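Local coordinates for uncharacterized protein PF1083 (Pyrococcus furiosus, PDB 3NRN) that binds AMP in a nucleotide pocket and is probably an oxidoreductase of the flavin-containing amine oxidase family, at residues Gly153-Ser159 with His318-Lys322. Sequence-based numbering, arbitrary orientation.
Sequences GWADSVS and HMALK
The imidazole of H318 meets the indole of W154 edge to face: the five-membered indole ring turns its edge to the imidazole face, the centroids 5.3 Å apart and the planes at 74°. CG lies anti to the backbone N in both residues (chi1 173° in H318, -175° in W154), and the two side chains cross at about a right angle. The W154 carbonyl oxygen lies over a face of the imidazole, offset toward its rim, while the S157 hydroxyl comes in at the edge, in the ring plane, with OG 3.4 Å from NE2 of H318. G153 O lies 2.9 Å from H318 CE1, oblique to the ring, and accepts a weak backbone hydrogen bond from S157 N. Losing the imidazole to an alanine here would probably leave the W154 edge without its aromatic partner and open a gap against the last helical turn. Two residues on from H318, the CB methyl of A320 packs 3.7 Å from CA of S157, whose positive phi marks the chain's exit from the helix. Farther along, the extended K322 chain brings NZ within 2.6 Å of S159 OG, to which it donates a hydrogen bond; one water links NZ to V158 O, another K322 N to S157 O. The contact illustrates a helix C-terminus packed on a strand end: helix 142-156 and its exit loop lie against strand 312-320, which pairs with strand 269-277, while M319 and L321 pack on helix 326-340.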
loop_
_atom_site.group_PDB
_atom_site.type_symbol
_atom_site.label_atom_id
_atom_site.label_comp_id
_atom_site.label_asym_id
_atom_site.label_seq_id
_atom_site.Cartn_x
_atom_site.Cartn_y
_atom_site.Cartn_z
ATOM N N GLY A 153 -2.094 -6.426 -11.450
ATOM C CA GLY A 153 -2.713 -7.220 -10.402
ATOM C C GLY A 153 -1.999 -7.033 -9.073
ATOM O O GLY A 153 -2.626 -6.836 -8.036
ATOM N N TRP A 154 -0.674 -7.068 -9.115
ATOM C CA TRP A 154 0.137 -6.915 -7.915
ATOM C C TRP A 154 0.078 -5.503 -7.322
ATOM O O TRP A 154 -0.289 -5.323 -6.158
ATOM C CB TRP A 154 1.586 -7.290 -8.233
ATOM C CG TRP A 154 2.492 -7.278 -7.053
ATOM C CD1 TRP A 154 2.556 -8.205 -6.055
ATOM C CD2 TRP A 154 3.453 -6.269 -6.728
ATOM N NE1 TRP A 154 3.497 -7.838 -5.126
ATOM C CE2 TRP A 154 4.063 -6.650 -5.515
ATOM C CE3 TRP A 154 3.857 -5.074 -7.346
ATOM C CZ2 TRP A 154 5.062 -5.877 -4.903
ATOM C CZ3 TRP A 154 4.850 -4.304 -6.737
ATOM C CH2 TRP A 154 5.439 -4.711 -5.527
ATOM N N ALA A 155 0.425 -4.496 -8.118
ATOM C CA ALA A 155 0.427 -3.126 -7.621
ATOM C C ALA A 155 -0.942 -2.489 -7.408
ATOM O O ALA A 155 -1.102 -1.674 -6.495
ATOM C CB ALA A 155 1.280 -2.230 -8.542
ATOM N N ASP A 156 -1.932 -2.860 -8.218
ATOM C CA ASP A 156 -3.251 -2.241 -8.102
ATOM C C ASP A 156 -4.444 -3.184 -7.942
ATOM O O ASP A 156 -5.585 -2.729 -7.888
ATOM C CB ASP A 156 -3.497 -1.334 -9.317
ATOM C CG ASP A 156 -2.299 -0.443 -9.637
ATOM O OD1 ASP A 156 -1.811 0.258 -8.724
ATOM O OD2 ASP A 156 -1.844 -0.443 -10.804
ATOM N N SER A 157 -4.189 -4.487 -7.878
ATOM C CA SER A 157 -5.259 -5.465 -7.727
ATOM C C SER A 157 -6.353 -5.386 -8.790
ATOM O O SER A 157 -7.514 -5.659 -8.502
ATOM C CB SER A 157 -5.899 -5.341 -6.342
ATOM O OG SER A 157 -5.081 -5.950 -5.362
ATOM N N VAL A 158 -5.987 -5.003 -10.007
ATOM C CA VAL A 158 -6.946 -4.920 -11.106
ATOM C C VAL A 158 -6.268 -5.402 -12.378
ATOM O O VAL A 158 -5.058 -5.643 -12.394
ATOM C CB VAL A 158 -7.448 -3.476 -11.352
ATOM C CG1 VAL A 158 -8.120 -2.935 -10.100
ATOM C CG2 VAL A 158 -6.297 -2.586 -11.773
ATOM N N SER A 159 -7.055 -5.560 -13.435
ATOM C CA SER A 159 -6.524 -5.991 -14.718
ATOM C C SER A 159 -6.030 -4.750 -15.439
ATOM O O SER A 159 -6.474 -3.635 -15.151
ATOM C CB SER A 159 -7.609 -6.675 -15.552
ATOM O OG SER A 159 -7.989 -7.906 -14.960
ATOM N N HIS A 318 0.958 -12.682 -3.832
ATOM C CA HIS A 318 -0.206 -11.813 -3.928
ATOM C C HIS A 318 -1.051 -12.208 -5.126
ATOM O O HIS A 318 -0.523 -12.476 -6.202
ATOM C CB HIS A 318 0.255 -10.357 -4.076
ATOM C CG HIS A 318 -0.852 -9.387 -4.358
ATOM N ND1 HIS A 318 -1.459 -9.284 -5.591
ATOM C CD2 HIS A 318 -1.452 -8.466 -3.567
ATOM C CE1 HIS A 318 -2.381 -8.338 -5.549
ATOM N NE2 HIS A 318 -2.396 -7.827 -4.331
HETATM N N MSE A 319 -2.364 -12.243 -4.932
HETATM C CA MSE A 319 -3.288 -12.591 -6.002
HETATM C C MSE A 319 -4.440 -11.597 -5.991
HETATM O O MSE A 319 -5.125 -11.449 -4.979
HETATM C CB MSE A 319 -3.852 -14.015 -5.803
HETATM C CG MSE A 319 -4.881 -14.457 -6.874
HETATM SE SE MSE A 319 -5.933 -15.921 -6.466
HETATM C CE MSE A 319 -7.273 -15.135 -5.710
ATOM N N ALA A 320 -4.636 -10.900 -7.103
ATOM C CA ALA A 320 -5.755 -9.973 -7.215
ATOM C C ALA A 320 -6.969 -10.893 -7.397
ATOM O O ALA A 320 -6.993 -11.725 -8.307
ATOM C CB ALA A 320 -5.570 -9.073 -8.435
ATOM N N LEU A 321 -7.971 -10.767 -6.535
ATOM C CA LEU A 321 -9.133 -11.647 -6.643
ATOM C C LEU A 321 -10.043 -11.340 -7.833
ATOM O O LEU A 321 -10.512 -12.252 -8.516
ATOM C CB LEU A 321 -9.955 -11.601 -5.353
ATOM C CG LEU A 321 -11.188 -12.511 -5.317
ATOM C CD1 LEU A 321 -10.773 -13.968 -5.442
ATOM C CD2 LEU A 321 -11.938 -12.284 -4.018
ATOM N N LYS A 322 -10.281 -10.058 -8.084
ATOM C CA LYS A 322 -11.157 -9.651 -9.172
ATOM C C LYS A 322 -12.523 -10.267 -8.876
ATOM O O LYS A 322 -13.019 -10.140 -7.754
ATOM C CB LYS A 322 -10.583 -10.136 -10.509
ATOM C CG LYS A 322 -9.152 -9.631 -10.732
ATOM C CD LYS A 322 -8.575 -10.000 -12.096
ATOM C CE LYS A 322 -7.191 -9.380 -12.273
ATOM N NZ LYS A 322 -6.582 -9.657 -13.609
HETATM O O HOH W 1 -9.254 -7.629 -7.150
HETATM O O HOH W 2 -4.121 -7.975 -13.360
#